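Local coordinates for protein computational Design of Enzyme (Synthetic construct, PDB 3TP4) that is a computationally designed enzyme, probably built to hold an activated serine in a catalytic triad on a glycoside hydrolase-like TIM-barrel scaffold, at residues A378-G383 with N462-A467; V405-A410 with D417-A422; A185-P190 with L231-G236; V395-T400 with A449-A454; A146-I151 with V201-D206. All coordinates share one frame; numbering follows the deposited sequence.

Contact 1: A378-G383 with N462-A467; sequences ASPADG and NEVAAA
In the immunoglobulin-like domain, the turn Pro380-Gly383 after strand 374-379 packs against Asn462, Glu463 and Val464 of strand 456-466. A cis peptide bond precedes Pro380. Asn462 ND2 gives a hydrogen bond to Pro380 O at 2.9 Å, with an N-H...O angle of 165°. The acceptor lies in the amide plane of Asn462. ND2 also makes a weak bond to Ile377 O. Asp382 turns back to the other backbone, its CG anti to its own N (chi1 -170°). This brings Asp382 OD2 to 2.6 Å from Glu463 N, and the N-H meets that oxygen almost head-on. Gly383 N then donates to Glu463 O at 2.7 Å. Both polar backbone atoms of Glu463 are thus bound to the turn. Beside them, Val464 CG1 touches Pro380 CG at 3.9 Å and lies 3.4 Å from Ala381 O, its side chain set at about a right angle to the proline. With a leucine in place of Asn462, Pro380 O would probably be left without this donor and the turn would be less firmly fixed. The arrangement resembles the A-A' switch of immunoglobulin-like folds, where the first strand passes from one sheet of the sandwich to the other.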
# COMPACT_ATOMS: atom_id res chain seq x y z
N ALA A 378 4.18 19.55 5.04
CA ALA A 378 3.42 19.09 3.87
C ALA A 378 3.67 19.98 2.66
O ALA A 378 3.57 19.52 1.52
CB ALA A 378 1.92 19.07 4.18
N SER A 379 3.95 21.25 2.91
CA SER A 379 4.36 22.15 1.84
C SER A 379 5.20 23.30 2.38
O SER A 379 4.86 23.90 3.41
CB SER A 379 3.14 22.68 1.06
OG SER A 379 2.32 23.50 1.87
N PRO A 380 6.32 23.59 1.71
CA PRO A 380 6.78 22.87 0.51
C PRO A 380 7.44 21.54 0.88
O PRO A 380 8.21 21.49 1.83
CB PRO A 380 7.81 23.84 -0.08
CG PRO A 380 8.34 24.59 1.08
CD PRO A 380 7.19 24.72 2.05
N ALA A 381 7.15 20.49 0.12
CA ALA A 381 7.68 19.16 0.40
C ALA A 381 9.20 19.14 0.26
O ALA A 381 9.77 19.93 -0.48
CB ALA A 381 7.05 18.15 -0.52
N ASP A 382 9.85 18.20 0.95
CA ASP A 382 11.30 18.08 0.88
C ASP A 382 11.73 17.85 -0.57
O ASP A 382 11.19 16.99 -1.25
CB ASP A 382 11.80 16.95 1.79
CG ASP A 382 13.34 16.94 1.94
OD1 ASP A 382 13.95 15.86 1.91
OD2 ASP A 382 13.93 18.02 2.10
N GLY A 383 12.69 18.64 -1.04
CA GLY A 383 13.22 18.47 -2.38
C GLY A 383 12.37 19.12 -3.46
O GLY A 383 12.70 19.05 -4.64
N ASN A 462 12.97 20.50 5.90
CA ASN A 462 12.87 20.23 4.48
C ASN A 462 13.86 21.10 3.71
O ASN A 462 14.05 22.27 4.03
CB ASN A 462 11.45 20.51 3.95
CG ASN A 462 10.46 19.44 4.33
OD1 ASN A 462 10.76 18.54 5.12
ND2 ASN A 462 9.25 19.53 3.77
N GLU A 463 14.47 20.52 2.69
CA GLU A 463 15.38 21.27 1.83
C GLU A 463 14.71 21.53 0.49
O GLU A 463 14.33 20.60 -0.21
CB GLU A 463 16.69 20.51 1.65
CG GLU A 463 17.85 21.37 1.18
CD GLU A 463 19.19 20.81 1.60
OE1 GLU A 463 19.26 19.62 1.99
OE2 GLU A 463 20.18 21.57 1.55
N VAL A 464 14.53 22.80 0.13
CA VAL A 464 13.77 23.12 -1.07
C VAL A 464 14.47 24.16 -1.95
O VAL A 464 15.40 24.83 -1.51
CB VAL A 464 12.35 23.64 -0.73
CG1 VAL A 464 11.62 22.66 0.19
CG2 VAL A 464 12.44 25.00 -0.09
N ALA A 465 14.02 24.30 -3.19
CA ALA A 465 14.61 25.30 -4.07
C ALA A 465 13.58 26.37 -4.39
O ALA A 465 12.38 26.09 -4.41
CB ALA A 465 15.10 24.64 -5.35
N ALA A 466 14.03 27.60 -4.61
CA ALA A 466 13.14 28.65 -5.07
C ALA A 466 13.46 29.02 -6.51
O ALA A 466 14.63 29.12 -6.88
CB ALA A 466 13.21 29.87 -4.18
N ALA A 467 12.42 29.20 -7.32
CA ALA A 467 12.60 29.55 -8.72
C ALA A 467 13.22 30.93 -8.87
O ALA A 467 14.39 31.15 -8.54
CB ALA A 467 11.27 29.47 -9.46

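Contact 2: V405-A410 with D417-A422; sequences VTVEVA and DTLDLA
Val405-Val409 and Asp417-Leu421 pair as the two arms of a beta hairpin in the immunoglobulin-like domain, with strand axes 4.6 Å apart and running at 166°. The backbone bonds come first. Val407 and Leu419 form a hydrogen-bonded antiparallel pair, with Val407 N to Leu419 O at 2.8 Å and Leu419 N to Val407 O at 2.7 Å. Val409 and Asp417 form the next such pair, and Leu421 N adds a bond to Val405 O. Thr406 with Asp420 and Glu408 with Thr418 are the non-hydrogen-bonded pairs. There CA-H...O contacts fill in, as from Thr406 CA to Leu419 O.

Apolar contacts lie on the face of Val407 and Leu419. Leu421 straddles a valine methyl: its CD1 and CD2 each come to 3.6 Å from Val407 CG2. Leu421 CD1 also meets Val405 CG1 at 3.9 Å. Val405 CG1 stands anti to the backbone N (chi1 -178°), which turns it to the leucine. Val409 and Asp417 lie side by side, CB to CB at 3.7 Å. Trp429 and Trp433 of strand 429-433, which pairs with strand 414-423, touch Val405 and Val409.

Polar links are on the other face. A water joins Glu408 to Thr418, donating a hydrogen bond to Glu408 OE2 and lying 3.0 Å from Thr418 OG1.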
# COMPACT_ATOMS: atom_id res chain seq x y z
N VAL A 405 3.84 26.58 16.62
CA VAL A 405 4.76 26.07 15.62
C VAL A 405 5.40 27.29 14.98
O VAL A 405 4.71 28.23 14.56
CB VAL A 405 4.03 25.25 14.52
CG1 VAL A 405 5.04 24.71 13.51
CG2 VAL A 405 3.20 24.10 15.11
N THR A 406 6.72 27.28 14.92
CA THR A 406 7.46 28.34 14.25
C THR A 406 8.27 27.70 13.15
O THR A 406 8.61 26.51 13.21
CB THR A 406 8.40 29.09 15.22
OG1 THR A 406 9.30 28.15 15.81
CG2 THR A 406 7.59 29.79 16.33
N VAL A 407 8.55 28.47 12.11
CA VAL A 407 9.33 27.96 11.00
C VAL A 407 10.50 28.90 10.81
O VAL A 407 10.35 30.12 10.88
CB VAL A 407 8.48 27.85 9.71
CG1 VAL A 407 9.38 27.71 8.48
CG2 VAL A 407 7.53 26.66 9.80
N GLU A 408 11.68 28.33 10.62
CA GLU A 408 12.86 29.12 10.39
C GLU A 408 13.37 28.79 9.00
O GLU A 408 13.61 27.62 8.67
CB GLU A 408 13.91 28.82 11.45
CG GLU A 408 15.08 29.76 11.45
CD GLU A 408 16.08 29.42 12.53
OE1 GLU A 408 16.88 28.48 12.30
OE2 GLU A 408 16.06 30.07 13.60
N VAL A 409 13.51 29.81 8.17
CA VAL A 409 13.99 29.61 6.81
C VAL A 409 15.43 30.08 6.74
O VAL A 409 15.75 31.19 7.18
CB VAL A 409 13.17 30.42 5.80
CG1 VAL A 409 13.72 30.23 4.39
CG2 VAL A 409 11.69 30.00 5.87
N ALA A 410 16.30 29.23 6.21
CA ALA A 410 17.72 29.57 6.17
C ALA A 410 18.32 29.27 4.82
O ALA A 410 17.81 28.43 4.08
CB ALA A 410 18.47 28.82 7.26
N ASP A 417 14.44 34.01 7.24
CA ASP A 417 13.06 34.29 7.61
C ASP A 417 12.65 33.49 8.84
O ASP A 417 13.10 32.36 9.03
CB ASP A 417 12.12 33.96 6.44
CG ASP A 417 11.20 35.11 6.10
OD1 ASP A 417 10.80 35.86 7.02
OD2 ASP A 417 10.87 35.26 4.90
N THR A 418 11.80 34.09 9.67
CA THR A 418 11.20 33.38 10.79
C THR A 418 9.67 33.56 10.76
O THR A 418 9.17 34.68 10.71
CB THR A 418 11.79 33.88 12.12
OG1 THR A 418 13.21 33.70 12.09
CG2 THR A 418 11.21 33.10 13.30
N LEU A 419 8.94 32.45 10.76
CA LEU A 419 7.48 32.50 10.64
C LEU A 419 6.79 31.90 11.86
O LEU A 419 7.18 30.85 12.34
CB LEU A 419 7.02 31.74 9.40
CG LEU A 419 7.74 32.12 8.10
CD1 LEU A 419 7.36 31.19 6.97
CD2 LEU A 419 7.44 33.57 7.76
N ASP A 420 5.77 32.59 12.35
CA ASP A 420 4.93 32.06 13.41
C ASP A 420 3.65 31.50 12.76
O ASP A 420 2.86 32.25 12.22
CB ASP A 420 4.61 33.17 14.41
CG ASP A 420 4.02 32.65 15.71
OD1 ASP A 420 4.19 31.45 16.01
OD2 ASP A 420 3.40 33.46 16.43
N LEU A 421 3.46 30.18 12.80
CA LEU A 421 2.36 29.57 12.08
C LEU A 421 1.07 29.57 12.89
O LEU A 421 1.09 29.65 14.13
CB LEU A 421 2.67 28.14 11.60
CG LEU A 421 4.05 27.77 11.06
CD1 LEU A 421 3.97 26.48 10.23
CD2 LEU A 421 4.70 28.89 10.26
N ALA A 422 -0.04 29.47 12.18
CA ALA A 422 -1.35 29.54 12.81
C ALA A 422 -2.17 28.31 12.43
O ALA A 422 -2.20 27.90 11.26
CB ALA A 422 -2.08 30.82 12.39
O HOH W 1 2.44 29.25 16.49
O HOH W 2 14.77 32.14 14.17

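Contact 3: A185-P190 with L231-G236; sequences AAYGSP and LRTYPG
The end of helix 184-188 meets the non-regular segment 231-236, and the two backbones come nearest at Pro190 and Thr233, whose CA atoms are 5.0 Å apart. Ser189 N still bonds to Ala185 O, closing the helix, and Tyr234 N bonds to Leu231 O across a tight turn. No direct hydrogen bond joins the two segments.

Side chains make the contact, and Tyr187 is at its centre. Thr233 CG2 sits over the middle of one face of the Tyr187 ring, 4.1 Å from the centroid and 4° off the normal, a CH-pi contact. The same methyl reaches Ala186 O at 3.6 Å. It stands anti to the threonine carbonyl carbon, while OG1 (chi1 67°) turns to a weak bond with Trp217 NE1.

Arg232 comes to the ring differently. Its NE lies near the ring plane at the edge, 3.6 Å from Tyr187 CD2. The guanidinium turns a face to that edge, the two planes being 82° apart. Pro190 CB packs on Arg232 O at 3.4 Å. One water accepts a hydrogen bond from Thr233 N and is weakly bonded to Tyr187 OH, which is also bonded to Pro219 O. The ring of Tyr187 stacks with Trp182 as well.

An alanine at Tyr187 would probably open a gap beneath the Thr233 methyl and leave Pro219 O without its phenol partner. The arrangement joins the chain after barrel strand 168-174 to that after strand 213-217, as neighbouring beta-alpha units meet in a TIM barrel.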
# COMPACT_ATOMS: atom_id res chain seq x y z
N ALA A 185 8.30 8.77 -10.83
CA ALA A 185 8.07 10.09 -10.24
C ALA A 185 8.43 10.11 -8.75
O ALA A 185 9.00 11.08 -8.26
CB ALA A 185 6.63 10.54 -10.46
N ALA A 186 8.12 9.03 -8.05
CA ALA A 186 8.39 8.96 -6.61
C ALA A 186 9.89 8.92 -6.32
O ALA A 186 10.39 9.57 -5.39
CB ALA A 186 7.68 7.74 -5.97
N TYR A 187 10.62 8.16 -7.13
CA TYR A 187 12.07 8.13 -6.99
C TYR A 187 12.70 9.47 -7.39
O TYR A 187 13.71 9.90 -6.80
CB TYR A 187 12.66 6.97 -7.80
CG TYR A 187 12.56 5.67 -7.06
CD1 TYR A 187 11.42 4.88 -7.15
CD2 TYR A 187 13.58 5.25 -6.22
CE1 TYR A 187 11.32 3.69 -6.46
CE2 TYR A 187 13.49 4.07 -5.51
CZ TYR A 187 12.36 3.30 -5.64
OH TYR A 187 12.26 2.12 -4.95
N GLY A 188 12.10 10.13 -8.37
CA GLY A 188 12.60 11.42 -8.83
C GLY A 188 12.39 12.51 -7.80
O GLY A 188 13.22 13.42 -7.68
N SER A 189 11.29 12.43 -7.06
CA SER A 189 10.99 13.41 -6.01
C SER A 189 10.42 12.73 -4.77
O SER A 189 9.21 12.76 -4.53
CB SER A 189 10.00 14.45 -6.53
OG SER A 189 9.91 15.54 -5.62
N PRO A 190 11.29 12.09 -3.98
CA PRO A 190 10.81 11.23 -2.90
C PRO A 190 10.13 12.01 -1.78
O PRO A 190 9.22 11.49 -1.14
CB PRO A 190 12.09 10.55 -2.39
CG PRO A 190 13.21 11.41 -2.86
CD PRO A 190 12.75 12.01 -4.16
N LEU A 231 14.63 2.14 0.76
CA LEU A 231 13.99 3.14 1.62
C LEU A 231 13.88 4.55 1.05
O LEU A 231 13.40 5.45 1.74
CB LEU A 231 14.68 3.20 2.98
CG LEU A 231 14.62 1.91 3.79
CD1 LEU A 231 15.55 2.03 5.00
CD2 LEU A 231 13.19 1.58 4.20
N ARG A 232 14.31 4.75 -0.19
CA ARG A 232 14.29 6.10 -0.77
C ARG A 232 12.94 6.81 -0.60
O ARG A 232 12.89 7.99 -0.26
CB ARG A 232 14.70 6.09 -2.25
CG ARG A 232 16.18 6.41 -2.47
CD ARG A 232 16.69 5.98 -3.86
NE ARG A 232 16.45 6.99 -4.88
CZ ARG A 232 16.94 6.94 -6.12
NH1 ARG A 232 17.71 5.93 -6.50
NH2 ARG A 232 16.66 7.92 -6.98
N THR A 233 11.85 6.08 -0.83
CA THR A 233 10.52 6.68 -0.82
C THR A 233 9.69 6.32 0.42
O THR A 233 8.48 6.54 0.45
CB THR A 233 9.73 6.27 -2.09
OG1 THR A 233 9.45 4.86 -2.07
CG2 THR A 233 10.54 6.61 -3.36
N TYR A 234 10.35 5.78 1.44
CA TYR A 234 9.67 5.33 2.65
C TYR A 234 8.93 6.47 3.36
O TYR A 234 9.54 7.47 3.71
CB TYR A 234 10.69 4.73 3.61
CG TYR A 234 10.11 4.17 4.89
CD1 TYR A 234 9.09 3.22 4.85
CD2 TYR A 234 10.61 4.56 6.13
CE1 TYR A 234 8.56 2.70 6.02
CE2 TYR A 234 10.09 4.03 7.31
CZ TYR A 234 9.06 3.10 7.24
OH TYR A 234 8.54 2.57 8.40
N PRO A 235 7.62 6.31 3.59
CA PRO A 235 6.85 7.40 4.22
C PRO A 235 7.14 7.61 5.71
O PRO A 235 6.87 8.69 6.22
CB PRO A 235 5.39 6.96 4.02
CG PRO A 235 5.42 6.02 2.90
CD PRO A 235 6.74 5.27 3.05
N GLY A 236 7.67 6.60 6.39
CA GLY A 236 7.99 6.74 7.81
C GLY A 236 7.25 5.75 8.69
O GLY A 236 6.16 5.29 8.35
O HOH W 3 11.92 3.46 -2.32
O HOH W 4 15.29 9.04 -4.31

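Contact 4: V395-T400 with A449-A454; sequences VRVGGT and ATATTA
Val395 and Val397 face Ala449 and Ala451 across the core of a beta sandwich. The two strand segments belong to opposed layers of the immunoglobulin-like domain. Their axes are 9.1 Å apart and cross at -35°, and no clear hydrogen bond links them.

The valines share one conformation, which points both methyls into the gap. In each, CG1 stands anti to the backbone N (177° in Val395, -170° in Val397), and CG2 stands anti to the carbonyl carbon. Val395 CG2 lies 3.8 Å from Ala449 CB. Val397 CG2 lies 3.9 Å from Ala451 CB. The small alanines thus take the branched chains opposite them. The other branch of Val397 is used too: its CG1 approaches Thr453 CG2 at 4.2 Å, the side chains lying at a slant. Val375 packs beside both valines.

Beyond the glycines, two threonines close the end of the layer. Thr400 and Thr453 meet at about a right angle. Thr400 CG2 sits between its own backbone N and carbonyl carbon, and touches Thr453 CB at 3.6 Å. Thr453 OG1 is just as near that methyl, but its hydrogen bonds go to Ala455 N and Gly456 O in the turn that follows. The hydroxyl of Thr400 stands anti to the backbone N, and Thr400 OG1 comes to 3.5 Å from Ala454 CB.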
# COMPACT_ATOMS: atom_id res chain seq x y z
N VAL A 395 2.41 22.84 7.94
CA VAL A 395 3.00 21.85 8.81
C VAL A 395 1.92 21.02 9.49
O VAL A 395 0.95 21.56 10.05
CB VAL A 395 3.88 22.50 9.89
CG1 VAL A 395 4.44 21.43 10.83
CG2 VAL A 395 5.03 23.32 9.24
N ARG A 396 2.09 19.70 9.44
CA ARG A 396 1.24 18.76 10.16
C ARG A 396 1.96 18.29 11.43
O ARG A 396 3.08 17.77 11.37
CB ARG A 396 0.90 17.57 9.25
CG ARG A 396 0.13 16.42 9.91
CD ARG A 396 -1.11 16.89 10.62
NE ARG A 396 -1.84 15.79 11.25
CZ ARG A 396 -2.96 15.93 11.95
NH1 ARG A 396 -3.50 17.14 12.12
NH2 ARG A 396 -3.54 14.87 12.48
N VAL A 397 1.34 18.50 12.58
CA VAL A 397 1.84 17.90 13.81
C VAL A 397 0.76 16.96 14.31
O VAL A 397 -0.35 17.40 14.65
CB VAL A 397 2.12 18.95 14.89
CG1 VAL A 397 2.87 18.31 16.05
CG2 VAL A 397 2.90 20.11 14.31
N GLY A 398 1.07 15.67 14.36
CA GLY A 398 0.09 14.68 14.79
C GLY A 398 0.47 13.94 16.06
O GLY A 398 1.64 13.86 16.45
N GLY A 399 -0.54 13.38 16.72
CA GLY A 399 -0.31 12.50 17.84
C GLY A 399 0.02 13.19 19.15
O GLY A 399 0.39 12.53 20.11
N THR A 400 -0.12 14.51 19.21
CA THR A 400 0.07 15.21 20.49
C THR A 400 -0.67 16.54 20.43
O THR A 400 -1.02 16.99 19.34
CB THR A 400 1.58 15.47 20.79
OG1 THR A 400 1.72 16.19 22.02
CG2 THR A 400 2.23 16.26 19.65
N ALA A 449 10.71 23.34 10.73
CA ALA A 449 9.54 23.52 11.58
C ALA A 449 9.84 23.07 13.00
O ALA A 449 10.36 21.97 13.21
CB ALA A 449 8.36 22.75 11.03
N THR A 450 9.49 23.91 13.96
CA THR A 450 9.67 23.56 15.36
C THR A 450 8.33 23.68 16.09
O THR A 450 7.79 24.78 16.25
CB THR A 450 10.73 24.46 16.01
OG1 THR A 450 11.95 24.34 15.27
CG2 THR A 450 10.97 24.06 17.47
N ALA A 451 7.81 22.54 16.52
CA ALA A 451 6.54 22.50 17.22
C ALA A 451 6.73 22.37 18.73
O ALA A 451 7.48 21.51 19.19
CB ALA A 451 5.69 21.36 16.69
N THR A 452 6.05 23.23 19.49
CA THR A 452 6.03 23.14 20.94
C THR A 452 4.78 22.37 21.35
O THR A 452 3.65 22.83 21.14
CB THR A 452 6.04 24.53 21.56
OG1 THR A 452 7.26 25.19 21.20
CG2 THR A 452 5.92 24.48 23.09
N THR A 453 4.98 21.18 21.92
CA THR A 453 3.88 20.25 22.16
C THR A 453 3.91 19.56 23.52
O THR A 453 4.90 19.63 24.26
CB THR A 453 3.85 19.15 21.08
OG1 THR A 453 4.71 18.06 21.45
CG2 THR A 453 4.28 19.70 19.73
N ALA A 454 2.81 18.86 23.81
CA ALA A 454 2.67 18.09 25.04
C ALA A 454 3.64 16.90 25.08
O ALA A 454 3.87 16.32 26.15
CB ALA A 454 1.23 17.62 25.21

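Contact 5: A146-I151 with V201-D206; sequences AYLDDI and VEYLRD
Helix segments 146-151 and 201-206, parts of helices 141-157 and 190-207, pack with axes 10.1 Å apart, crossing at -42°, with Leu148 and Leu204 as the nearest pair of CA atoms. A wider pi-type turn occupies 203-206.

Tyr203 makes the polar link. Its CG is anti to the backbone N (chi1 -172°), which sends the ring across to the other helix. Tyr203 OH donates to Asp149 OD1 at 2.6 Å. The hydroxyl meets that oxygen on the syn side, 18° out of the carboxylate plane, and OD1 lies at the edge of the ring. Lys208 NZ makes a salt bridge to the same oxygen, so two donors grip it. The lysine would probably favour the ionised form of Asp149.

Apolar contacts lie beside this bond. Leu148 CB approaches Tyr203 CD2 at 3.7 Å, neither squarely over the face nor at the edge, and Leu148 CD1 touches the same ring atom at 3.9 Å. Leu204 reaches over with one methyl. Its CD2 lies 3.6 Å from Leu148 O and 4.1 Å from Ile151 CG2.

The interface sits on the outer, helical layer of the TIM barrel. The side chains of Ile151 and Leu204 both touch Phe170 of strand 168-174 and Phe213 of strand 213-217, and Leu204 also meets Tyr215. The two neighbouring helices thus cover two adjacent barrel strands.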
# COMPACT_ATOMS: atom_id res chain seq x y z
N ALA A 146 -11.27 14.18 -3.45
CA ALA A 146 -12.52 13.52 -3.83
C ALA A 146 -12.26 12.03 -4.04
O ALA A 146 -13.07 11.20 -3.66
CB ALA A 146 -13.10 14.16 -5.08
N TYR A 147 -11.13 11.70 -4.65
CA TYR A 147 -10.77 10.29 -4.80
C TYR A 147 -10.69 9.59 -3.44
O TYR A 147 -11.21 8.49 -3.26
CB TYR A 147 -9.45 10.14 -5.54
CG TYR A 147 -9.24 8.75 -6.12
CD1 TYR A 147 -8.39 7.84 -5.51
CD2 TYR A 147 -9.91 8.36 -7.27
CE1 TYR A 147 -8.20 6.56 -6.04
CE2 TYR A 147 -9.74 7.10 -7.81
CZ TYR A 147 -8.88 6.20 -7.19
OH TYR A 147 -8.72 4.95 -7.74
N LEU A 148 -10.04 10.25 -2.48
CA LEU A 148 -9.96 9.70 -1.12
C LEU A 148 -11.32 9.58 -0.43
O LEU A 148 -11.58 8.59 0.27
CB LEU A 148 -8.98 10.52 -0.26
CG LEU A 148 -7.52 10.52 -0.74
CD1 LEU A 148 -6.61 11.39 0.13
CD2 LEU A 148 -6.99 9.10 -0.78
N ASP A 149 -12.19 10.57 -0.61
CA ASP A 149 -13.55 10.48 -0.08
C ASP A 149 -14.24 9.18 -0.51
O ASP A 149 -14.92 8.53 0.29
CB ASP A 149 -14.40 11.67 -0.54
CG ASP A 149 -14.02 12.99 0.15
OD1 ASP A 149 -13.45 12.95 1.27
OD2 ASP A 149 -14.30 14.06 -0.43
N ASP A 150 -14.10 8.84 -1.78
CA ASP A 150 -14.67 7.61 -2.32
C ASP A 150 -14.07 6.40 -1.61
O ASP A 150 -14.76 5.43 -1.29
CB ASP A 150 -14.41 7.52 -3.82
CG ASP A 150 -15.33 8.43 -4.62
OD1 ASP A 150 -16.37 8.84 -4.08
OD2 ASP A 150 -15.01 8.71 -5.80
N ILE A 151 -12.76 6.45 -1.36
CA ILE A 151 -12.10 5.34 -0.68
C ILE A 151 -12.64 5.23 0.75
O ILE A 151 -12.88 4.13 1.25
CB ILE A 151 -10.56 5.51 -0.71
CG1 ILE A 151 -10.05 5.27 -2.14
CG2 ILE A 151 -9.88 4.55 0.28
CD1 ILE A 151 -8.59 5.62 -2.35
N VAL A 201 -2.79 9.22 4.39
CA VAL A 201 -3.05 8.53 5.65
C VAL A 201 -3.81 9.45 6.60
O VAL A 201 -4.77 9.05 7.24
CB VAL A 201 -1.76 8.07 6.33
CG1 VAL A 201 -2.06 7.66 7.76
CG2 VAL A 201 -1.13 6.89 5.57
N GLU A 202 -3.35 10.69 6.68
CA GLU A 202 -3.94 11.66 7.60
C GLU A 202 -5.37 12.04 7.19
O GLU A 202 -6.28 12.10 8.02
CB GLU A 202 -3.02 12.88 7.72
CG GLU A 202 -1.76 12.56 8.51
CD GLU A 202 -0.58 13.47 8.21
OE1 GLU A 202 -0.69 14.32 7.29
OE2 GLU A 202 0.46 13.32 8.89
N TYR A 203 -5.58 12.27 5.90
CA TYR A 203 -6.93 12.58 5.42
C TYR A 203 -7.89 11.43 5.74
O TYR A 203 -8.94 11.64 6.35
CB TYR A 203 -6.95 12.90 3.92
CG TYR A 203 -8.30 13.41 3.46
CD1 TYR A 203 -8.69 14.72 3.71
CD2 TYR A 203 -9.20 12.58 2.79
CE1 TYR A 203 -9.93 15.20 3.31
CE2 TYR A 203 -10.44 13.05 2.37
CZ TYR A 203 -10.80 14.37 2.64
OH TYR A 203 -12.02 14.88 2.25
N LEU A 204 -7.52 10.20 5.37
CA LEU A 204 -8.39 9.05 5.63
C LEU A 204 -8.60 8.81 7.13
O LEU A 204 -9.74 8.65 7.58
CB LEU A 204 -7.84 7.78 4.97
CG LEU A 204 -7.91 7.72 3.44
CD1 LEU A 204 -7.09 6.58 2.90
CD2 LEU A 204 -9.37 7.62 2.91
N ARG A 205 -7.52 8.78 7.90
CA ARG A 205 -7.60 8.43 9.31
C ARG A 205 -8.13 9.59 10.15
O ARG A 205 -9.10 9.46 10.89
CB ARG A 205 -6.24 7.99 9.85
CG ARG A 205 -6.19 7.74 11.37
CD ARG A 205 -4.75 7.60 11.88
NE ARG A 205 -4.00 8.86 11.70
CZ ARG A 205 -2.67 8.95 11.62
NH1 ARG A 205 -1.89 7.87 11.72
NH2 ARG A 205 -2.10 10.14 11.43
N ASP A 206 -7.49 10.75 10.04
CA ASP A 206 -7.76 11.84 10.96
C ASP A 206 -8.92 12.69 10.49
O ASP A 206 -9.70 13.20 11.30
CB ASP A 206 -6.53 12.73 11.13
CG ASP A 206 -5.32 11.97 11.64
OD1 ASP A 206 -5.49 11.08 12.50
OD2 ASP A 206 -4.20 12.27 11.19

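In the fold
Contacts 3 and 5 lie in the barrel domain, their centres 20 Å apart, and their segments alternate along the chain. Contacts 1, 2 and 4 lie in the immunoglobulin-like domain, contacts 2 and 4 nested in the loop that contact 1 closes. Contact 4 touches contact 2: Leu421 CD1 packs on Val395 CG2 at 3.5 Å. Contacts 4 and 5 touch across the domain boundary, where Arg396 NH2 forms a salt bridge with Asp206 OD2 at 3.0 Å; Ala378 and Ala381 of contact 1 also touch helix 190-207. Ser70, His37 and Glu320 have the geometry of a triad and may be the designed site. They belong to none of the contacts, although Tyr147, in segment 146-151, is hydrogen-bonded to Thr71, next to Ser70.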